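Local coordinates for tubulin-like protein CetZ1 (Haloferax volcanii, PDB 4B46), which controls archaeal cell shape as a GTP-binding tubulin and FtsZ relative, and is essential for the rod-shaped cells that swim efficiently, at residues K18-D23 against G29-A34; D84-A89 against P117-H122; L297-P302 against K309-G314. All blocks are in the same frame, centred on the assembly; numbering follows the deposited sequence.

Contact 1: K18-D23 against G29-A34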
loop_
_atom_site.group_PDB
_atom_site.type_symbol
_atom_site.label_atom_id
_atom_site.label_comp_id
_atom_site.label_asym_id
_atom_site.label_seq_id
_atom_site.Cartn_x
_atom_site.Cartn_y
_atom_site.Cartn_z
ATOM N N LYS A 18 8.881 -8.495 1.578
ATOM C CA LYS A 18 8.592 -9.052 0.256
ATOM C C LYS A 18 8.768 -8.011 -0.844
ATOM O O LYS A 18 9.186 -8.334 -1.948
ATOM C CB LYS A 18 7.180 -9.627 0.207
ATOM C CG LYS A 18 6.898 -10.410 -1.057
ATOM C CD LYS A 18 6.068 -11.637 -0.746
ATOM C CE LYS A 18 6.435 -12.786 -1.661
ATOM N NZ LYS A 18 5.815 -14.056 -1.189
ATOM N N PHE A 19 8.424 -6.766 -0.534
ATOM C CA PHE A 19 8.651 -5.652 -1.446
ATOM C C PHE A 19 10.132 -5.508 -1.783
ATOM O O PHE A 19 10.498 -5.264 -2.937
ATOM C CB PHE A 19 8.123 -4.354 -0.839
ATOM C CG PHE A 19 7.168 -3.631 -1.729
ATOM C CD1 PHE A 19 7.568 -3.204 -2.983
ATOM C CD2 PHE A 19 5.864 -3.406 -1.330
ATOM C CE1 PHE A 19 6.690 -2.547 -3.819
ATOM C CE2 PHE A 19 4.978 -2.751 -2.161
ATOM C CZ PHE A 19 5.391 -2.319 -3.405
ATOM N N VAL A 20 10.983 -5.661 -0.772
ATOM C CA VAL A 20 12.428 -5.607 -0.982
ATOM C C VAL A 20 12.885 -6.710 -1.933
ATOM O O VAL A 20 13.700 -6.477 -2.822
ATOM C CB VAL A 20 13.211 -5.715 0.350
ATOM C CG1 VAL A 20 14.704 -5.873 0.086
ATOM C CG2 VAL A 20 12.948 -4.491 1.216
ATOM N N GLU A 21 12.350 -7.913 -1.752
ATOM C CA GLU A 21 12.710 -9.045 -2.609
ATOM C C GLU A 21 12.229 -8.843 -4.052
ATOM O O GLU A 21 12.943 -9.141 -5.010
ATOM C CB GLU A 21 12.148 -10.347 -2.030
ATOM C CG GLU A 21 12.407 -11.582 -2.873
ATOM C CD GLU A 21 11.611 -12.779 -2.382
ATOM O OE1 GLU A 21 10.374 -12.794 -2.567
ATOM O OE2 GLU A 21 12.221 -13.702 -1.800
ATOM N N TYR A 22 11.009 -8.339 -4.192
ATOM C CA TYR A 22 10.425 -8.050 -5.494
ATOM C C TYR A 22 11.254 -7.013 -6.246
ATOM O O TYR A 22 11.554 -7.167 -7.436
ATOM C CB TYR A 22 9.028 -7.494 -5.270
ATOM C CG TYR A 22 8.344 -6.933 -6.497
ATOM C CD1 TYR A 22 8.548 -5.616 -6.892
ATOM C CD2 TYR A 22 7.461 -7.712 -7.238
ATOM C CE1 TYR A 22 7.922 -5.103 -8.010
ATOM C CE2 TYR A 22 6.821 -7.203 -8.356
ATOM C CZ TYR A 22 7.055 -5.902 -8.734
ATOM O OH TYR A 22 6.429 -5.390 -9.842
ATOM N N ASP A 23 11.587 -5.943 -5.531
ATOM C CA ASP A 23 12.345 -4.823 -6.066
ATOM C C ASP A 23 13.728 -5.276 -6.510
ATOM O O ASP A 23 14.232 -4.846 -7.547
ATOM C CB ASP A 23 12.476 -3.748 -4.986
ATOM C CG ASP A 23 13.070 -2.463 -5.507
ATOM O OD1 ASP A 23 12.620 -1.987 -6.566
ATOM O OD2 ASP A 23 13.976 -1.920 -4.851
ATOM N N GLY A 29 14.314 -0.477 -8.633
ATOM C CA GLY A 29 14.769 0.783 -8.070
ATOM C C GLY A 29 13.752 1.480 -7.178
ATOM O O GLY A 29 13.829 2.686 -6.970
ATOM N N ILE A 30 12.803 0.722 -6.643
ATOM C CA ILE A 30 11.714 1.299 -5.854
ATOM C C ILE A 30 12.034 1.497 -4.366
ATOM O O ILE A 30 11.792 2.564 -3.799
ATOM C CB ILE A 30 10.462 0.426 -5.945
ATOM C CG1 ILE A 30 9.988 0.318 -7.394
ATOM C CG2 ILE A 30 9.352 0.977 -5.061
ATOM C CD1 ILE A 30 8.973 -0.770 -7.586
ATOM N N VAL A 31 12.552 0.457 -3.728
ATOM C CA VAL A 31 12.771 0.503 -2.283
ATOM C C VAL A 31 14.159 1.048 -1.980
ATOM O O VAL A 31 15.131 0.293 -1.871
ATOM C CB VAL A 31 12.598 -0.889 -1.651
ATOM C CG1 VAL A 31 12.538 -0.781 -0.132
ATOM C CG2 VAL A 31 11.335 -1.559 -2.195
ATOM N N ARG A 32 14.250 2.368 -1.852
ATOM C CA ARG A 32 15.529 3.025 -1.625
ATOM C C ARG A 32 15.973 2.807 -0.182
ATOM O O ARG A 32 17.170 2.807 0.132
ATOM C CB ARG A 32 15.420 4.518 -1.940
ATOM C CG ARG A 32 16.725 5.281 -1.781
ATOM C CD ARG A 32 17.790 4.793 -2.746
ATOM N NE ARG A 32 19.124 5.267 -2.374
ATOM C CZ ARG A 32 20.105 4.487 -1.926
ATOM N NH1 ARG A 32 19.915 3.184 -1.799
ATOM N NH2 ARG A 32 21.283 5.011 -1.612
ATOM N N ALA A 33 14.995 2.614 0.697
ATOM C CA ALA A 33 15.276 2.299 2.092
ATOM C C ALA A 33 14.144 1.466 2.659
ATOM O O ALA A 33 12.976 1.730 2.386
ATOM C CB ALA A 33 15.433 3.564 2.903
ATOM N N ALA A 34 14.485 0.459 3.452
ATOM C CA ALA A 34 13.459 -0.334 4.114
ATOM C C ALA A 34 13.749 -0.468 5.612
ATOM O O ALA A 34 14.874 -0.751 6.016
ATOM C CB ALA A 34 13.327 -1.689 3.458
HETATM O O HOH W 1 16.548 -2.131 -6.749
#
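The carboxylate of Asp23 takes two successive backbone amides of the segment 29-34, one on each oxygen. Ile30 N gives its hydrogen to Asp23 OD1 at 2.7 Å with an N-H...O angle of 162°, reaching the oxygen on its syn side, 27° out of the carboxylate plane. Val31 N donates to Asp23 OD2 at 3.0 Å and comes instead from well above that plane. Two bonds of such different approach fix both the position of the carboxylate and its rotation about CB-CG. Asp23 OD1 also lies 3.1 Å from Gly29 N, but the angle there is too poor for a hydrogen bond; a water bridges Gly29 N and Asp23 OD2 through two weak bonds.

Beside this polar grip the packing is apolar. CG2 of Val20 sits 3.6 Å from the CB of Ala34, and the same methyl touches Val31 CG1, the two valine side chains crossing at about a right angle. The other methyl of Val31, CG2, rests 3.7 Å from Asp23 CB, covering the aliphatic part of the acid, and meets CD1 of the Phe19 ring at an oblique approach. Further along, Ile30 CD1 comes only loosely to the edge of the Tyr22 ring.

The first torsion of Asp23 helps place the carboxylate: with CG anti to the backbone N (chi1 -172°), it extends from the helix toward the chain that follows. Outward again, Met5 of strand 3-8 touches both Phe19 and Val31, while helix 179-198 covers Phe19 and Tyr22. Strand 3-8, helix 9-26 and strand 31-38 form a beta-alpha-beta unit, here the first crossover of the Rossmann-like GTPase domain of the tubulin/FtsZ family.

Contact 2: D84-A89 against P117-H122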
loop_
_atom_site.group_PDB
_atom_site.type_symbol
_atom_site.label_atom_id
_atom_site.label_comp_id
_atom_site.label_asym_id
_atom_site.label_seq_id
_atom_site.Cartn_x
_atom_site.Cartn_y
_atom_site.Cartn_z
ATOM N N ASP A 84 11.821 7.858 19.170
ATOM C CA ASP A 84 13.219 8.181 18.917
ATOM C C ASP A 84 14.029 6.949 18.527
ATOM O O ASP A 84 15.024 7.067 17.821
ATOM C CB ASP A 84 13.844 8.909 20.114
ATOM C CG ASP A 84 13.347 10.347 20.245
ATOM O OD1 ASP A 84 13.041 10.968 19.205
ATOM O OD2 ASP A 84 13.249 10.857 21.382
ATOM N N GLU A 85 13.604 5.768 18.971
ATOM C CA GLU A 85 14.247 4.528 18.531
ATOM C C GLU A 85 14.035 4.339 17.037
ATOM O O GLU A 85 14.942 3.947 16.301
ATOM C CB GLU A 85 13.683 3.314 19.269
ATOM C CG GLU A 85 14.129 3.187 20.703
ATOM C CD GLU A 85 13.780 1.830 21.283
ATOM O OE1 GLU A 85 12.597 1.604 21.621
ATOM O OE2 GLU A 85 14.687 0.981 21.396
ATOM N N VAL A 86 12.812 4.605 16.598
ATOM C CA VAL A 86 12.481 4.490 15.193
ATOM C C VAL A 86 13.267 5.532 14.401
ATOM O O VAL A 86 13.882 5.216 13.380
ATOM C CB VAL A 86 10.979 4.669 14.958
ATOM C CG1 VAL A 86 10.652 4.450 13.476
ATOM C CG2 VAL A 86 10.197 3.704 15.839
ATOM N N GLN A 87 13.270 6.767 14.898
ATOM C CA GLN A 87 13.968 7.865 14.230
ATOM C C GLN A 87 15.465 7.593 14.132
ATOM O O GLN A 87 16.119 8.002 13.168
ATOM C CB GLN A 87 13.716 9.199 14.940
ATOM C CG GLN A 87 14.216 10.416 14.153
ATOM C CD GLN A 87 13.664 10.458 12.730
ATOM O OE1 GLN A 87 12.476 10.205 12.496
ATOM N NE2 GLN A 87 14.533 10.754 11.770
ATOM N N GLY A 88 15.997 6.900 15.133
ATOM C CA GLY A 88 17.383 6.484 15.125
ATOM C C GLY A 88 17.712 5.726 13.854
ATOM O O GLY A 88 18.707 6.016 13.194
ATOM N N ALA A 89 16.856 4.771 13.502
ATOM C CA ALA A 89 17.014 3.976 12.280
ATOM C C ALA A 89 16.756 4.763 11.000
ATOM O O ALA A 89 17.408 4.536 9.981
ATOM C CB ALA A 89 16.094 2.784 12.318
ATOM N N PRO A 117 -0.093 5.172 12.575
ATOM C CA PRO A 117 -0.505 6.580 12.500
ATOM C C PRO A 117 0.405 7.513 13.295
ATOM O O PRO A 117 0.564 8.680 12.920
ATOM C CB PRO A 117 -1.898 6.577 13.136
ATOM C CG PRO A 117 -2.361 5.176 13.024
ATOM C CD PRO A 117 -1.137 4.345 13.208
ATOM N N VAL A 118 0.966 7.012 14.392
ATOM C CA VAL A 118 1.888 7.791 15.204
ATOM C C VAL A 118 3.136 8.090 14.389
ATOM O O VAL A 118 3.622 9.221 14.367
ATOM C CB VAL A 118 2.249 7.055 16.523
ATOM C CG1 VAL A 118 3.451 7.721 17.226
ATOM C CG2 VAL A 118 1.047 7.012 17.438
ATOM N N LEU A 119 3.640 7.082 13.689
ATOM C CA LEU A 119 4.814 7.291 12.852
ATOM C C LEU A 119 4.519 8.262 11.710
ATOM O O LEU A 119 5.339 9.151 11.426
ATOM C CB LEU A 119 5.347 5.973 12.282
ATOM C CG LEU A 119 6.535 6.136 11.317
ATOM C CD1 LEU A 119 7.729 6.851 11.966
ATOM C CD2 LEU A 119 6.956 4.788 10.735
ATOM N N ALA A 120 3.364 8.096 11.057
ATOM C CA ALA A 120 3.026 8.954 9.913
ATOM C C ALA A 120 3.022 10.422 10.320
ATOM O O ALA A 120 3.564 11.270 9.617
ATOM C CB ALA A 120 1.682 8.556 9.290
ATOM N N LYS A 121 2.417 10.707 11.470
ATOM C CA LYS A 121 2.373 12.057 12.013
ATOM C C LYS A 121 3.784 12.585 12.305
ATOM O O LYS A 121 4.112 13.729 11.980
ATOM C CB LYS A 121 1.518 12.080 13.286
ATOM C CG LYS A 121 1.215 13.481 13.781
ATOM C CD LYS A 121 0.395 13.466 15.061
ATOM C CE LYS A 121 0.152 14.885 15.557
ATOM N NZ LYS A 121 -0.461 14.919 16.912
ATOM N N HIS A 122 4.613 11.741 12.912
ATOM C CA HIS A 122 5.998 12.095 13.228
ATOM C C HIS A 122 6.772 12.436 11.952
ATOM O O HIS A 122 7.511 13.427 11.903
ATOM C CB HIS A 122 6.660 10.929 13.972
ATOM C CG HIS A 122 8.155 11.015 14.044
ATOM N ND1 HIS A 122 8.817 11.698 15.040
ATOM C CD2 HIS A 122 9.114 10.476 13.255
ATOM C CE1 HIS A 122 10.122 11.594 14.853
ATOM N NE2 HIS A 122 10.329 10.862 13.774
#
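Leu119 opens the contact from the segment 117-122: its CD1 methyl meets CG1 of Val86 at 4.1 Å, and the two side chains cross at a slant. With CG anti to its own backbone N (chi1 176°), the leucine brings this branch across to helix 83-90, although its CB does not point straight at that helix. The nearest CA atoms here, those of Val86 and Leu119, are 8.5 Å apart, so the helices meet through side chains. Both belong to the GTPase domain of the tubulin/FtsZ fold, where helix 111-126 begins within the GTP-binding residues Gly110, Thr111 and Gly112, and Ile58 touches Val86 from a neighbouring loop.

One turn later, His122 turns its ring edge to the side chain of Gln87. NE2 of His122 donates to OE1 of Gln87 at 2.6 Å with an N-H...O angle of 167°, and the oxygen lies almost exactly in the imidazole plane. At the acceptor the donor stands 30° from the carbonyl plane. Gln87 reaches the ring through a bend at chi2, while its amide nitrogen NE2 hydrogen-bonds Asp91 OD1 and Tyr127 OH.

Contact 3: L297-P302 against K309-G314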
loop_
_atom_site.group_PDB
_atom_site.type_symbol
_atom_site.label_atom_id
_atom_site.label_comp_id
_atom_site.label_asym_id
_atom_site.label_seq_id
_atom_site.Cartn_x
_atom_site.Cartn_y
_atom_site.Cartn_z
ATOM N N LEU A 297 -3.436 5.676 -14.958
ATOM C CA LEU A 297 -3.276 4.413 -15.650
ATOM C C LEU A 297 -1.795 4.154 -15.859
ATOM O O LEU A 297 -1.057 5.032 -16.308
ATOM C CB LEU A 297 -3.992 4.464 -17.010
ATOM C CG LEU A 297 -3.753 3.285 -17.944
ATOM C CD1 LEU A 297 -4.216 1.987 -17.292
ATOM C CD2 LEU A 297 -4.474 3.509 -19.286
ATOM N N VAL A 298 -1.362 2.943 -15.537
ATOM C CA VAL A 298 0.019 2.564 -15.735
ATOM C C VAL A 298 0.093 1.252 -16.506
ATOM O O VAL A 298 -0.467 0.242 -16.076
ATOM C CB VAL A 298 0.749 2.397 -14.384
ATOM C CG1 VAL A 298 2.184 1.934 -14.610
ATOM C CG2 VAL A 298 0.725 3.702 -13.597
ATOM N N LEU A 299 0.779 1.275 -17.646
ATOM C CA LEU A 299 1.037 0.065 -18.427
ATOM C C LEU A 299 2.507 -0.309 -18.300
ATOM O O LEU A 299 3.371 0.499 -18.571
ATOM C CB LEU A 299 0.703 0.287 -19.903
ATOM C CG LEU A 299 -0.691 -0.071 -20.412
ATOM C CD1 LEU A 299 -0.952 -1.567 -20.286
ATOM C CD2 LEU A 299 -1.744 0.711 -19.668
ATOM N N ALA A 300 2.798 -1.535 -17.889
ATOM C CA ALA A 300 4.184 -1.960 -17.748
ATOM C C ALA A 300 4.442 -3.178 -18.612
ATOM O O ALA A 300 3.658 -4.124 -18.615
ATOM C CB ALA A 300 4.498 -2.267 -16.291
ATOM N N GLY A 301 5.544 -3.154 -19.349
ATOM C CA GLY A 301 5.888 -4.265 -20.209
ATOM C C GLY A 301 6.991 -3.904 -21.177
ATOM O O GLY A 301 7.518 -2.789 -21.145
ATOM N N PRO A 302 7.353 -4.856 -22.045
ATOM C CA PRO A 302 8.380 -4.611 -23.055
ATOM C C PRO A 302 7.886 -3.566 -24.039
ATOM O O PRO A 302 6.725 -3.629 -24.449
ATOM C CB PRO A 302 8.538 -5.973 -23.736
ATOM C CG PRO A 302 7.253 -6.681 -23.483
ATOM C CD PRO A 302 6.758 -6.198 -22.158
ATOM N N LYS A 309 -1.455 4.898 -28.467
ATOM C CA LYS A 309 -2.873 4.837 -28.792
ATOM C C LYS A 309 -3.683 4.063 -27.752
ATOM O O LYS A 309 -4.784 4.469 -27.388
ATOM C CB LYS A 309 -3.060 4.223 -30.181
ATOM C CG LYS A 309 -4.469 4.328 -30.736
ATOM C CD LYS A 309 -4.488 3.997 -32.224
ATOM C CE LYS A 309 -5.897 4.058 -32.785
ATOM N NZ LYS A 309 -5.912 3.920 -34.270
ATOM N N GLY A 310 -3.135 2.951 -27.274
ATOM C CA GLY A 310 -3.835 2.130 -26.300
ATOM C C GLY A 310 -4.038 2.898 -25.018
ATOM O O GLY A 310 -5.108 2.859 -24.411
ATOM N N ILE A 311 -3.000 3.630 -24.630
ATOM C CA ILE A 311 -3.009 4.407 -23.402
ATOM C C ILE A 311 -3.987 5.568 -23.494
ATOM O O ILE A 311 -4.753 5.818 -22.560
ATOM C CB ILE A 311 -1.582 4.912 -23.064
ATOM C CG1 ILE A 311 -0.669 3.715 -22.771
ATOM C CG2 ILE A 311 -1.611 5.877 -21.891
ATOM C CD1 ILE A 311 0.725 4.080 -22.313
ATOM N N GLU A 312 -3.968 6.269 -24.624
ATOM C CA GLU A 312 -4.918 7.361 -24.852
ATOM C C GLU A 312 -6.372 6.877 -24.848
ATOM O O GLU A 312 -7.214 7.461 -24.167
ATOM C CB GLU A 312 -4.588 8.131 -26.133
ATOM C CG GLU A 312 -3.330 8.996 -26.002
ATOM C CD GLU A 312 -3.356 9.880 -24.754
ATOM O OE1 GLU A 312 -4.167 10.830 -24.713
ATOM O OE2 GLU A 312 -2.570 9.623 -23.816
ATOM N N ARG A 313 -6.664 5.810 -25.590
ATOM C CA ARG A 313 -7.995 5.201 -25.533
ATOM C C ARG A 313 -8.311 4.739 -24.116
ATOM O O ARG A 313 -9.447 4.855 -23.653
ATOM C CB ARG A 313 -8.112 4.015 -26.492
ATOM C CG ARG A 313 -8.187 4.392 -27.969
ATOM C CD ARG A 313 -8.406 3.156 -28.820
ATOM N NE ARG A 313 -8.651 3.496 -30.217
ATOM C CZ ARG A 313 -8.712 2.607 -31.204
ATOM N NH1 ARG A 313 -8.532 1.317 -30.948
ATOM N NH2 ARG A 313 -8.946 3.010 -32.448
ATOM N N GLY A 314 -7.302 4.220 -23.419
ATOM C CA GLY A 314 -7.506 3.736 -22.065
ATOM C C GLY A 314 -7.906 4.853 -21.112
ATOM O O GLY A 314 -8.813 4.688 -20.292
#
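Strand 297-301 and helix 309-314 run nearly antiparallel, their N-to-C directions 155° apart and their short axes 9.7 Å from each other at closest approach. Alternation along the strand decides which residues take part: Leu297 and Leu299 direct their CB atoms at the helix, whereas Val298, between them, turns away.

Leu297 carries the closer approach through a single branch. Its CD2 methyl lies 4.0 Å from Ile311 O and 4.1 Å from Gly314 C, touching the helix backbone rather than a side chain. The leucine has CG anti to its backbone N (chi1 172°), which extends the branch toward the helix. With no side chain on Gly314, the methyl can lie directly against the helix backbone, in the direction a CB would take. One helical turn before Gly314, CG1 of Ile311 faces CD2 of Leu299, two residues further along the strand, at a looser 4.5 Å. The segments bury 154 Å² between them, with apolar side-chain atoms set against side chain or backbone.

Other elements also touch these side chains. Val275 of helix 265-280 touches Leu297, and Asp331 of strand 326-333 touches both Leu299 and Ile311. Backbone hydrogen bonds of Leu297 and Leu299 reach Gly330, tying this strand to its parallel neighbour 326-333. The chain order of strand 294-301, helix 308-322 and strand 326-333, with the two strands parallel, makes the helix the connection of a beta-alpha-beta unit. Strand 326-333 is the outermost strand at that end of the sheet, in the C-terminal domain of this tubulin-like protein, away from the nucleotide site.

In the fold
The three contacts fall into two domains. Contacts 1 and 2 both lie in the GTPase domain, their centres 20 Å apart, and neither touches GDP: the side chain of Phe19 in contact 1 is about 11 Å from the ligand, and that of Leu119 in contact 2 about 12 Å. Contact 3 belongs to the C-terminal domain, with its centre 38 Å from that of contact 2, on the opposite side of the chain's centre. Contacts 1 and 3 nevertheless reach the same mixed sheet, through strands 31-38 and 294-301, and each joins strand and helix of a beta-alpha-beta unit; their nearest atoms are about 7 Å apart.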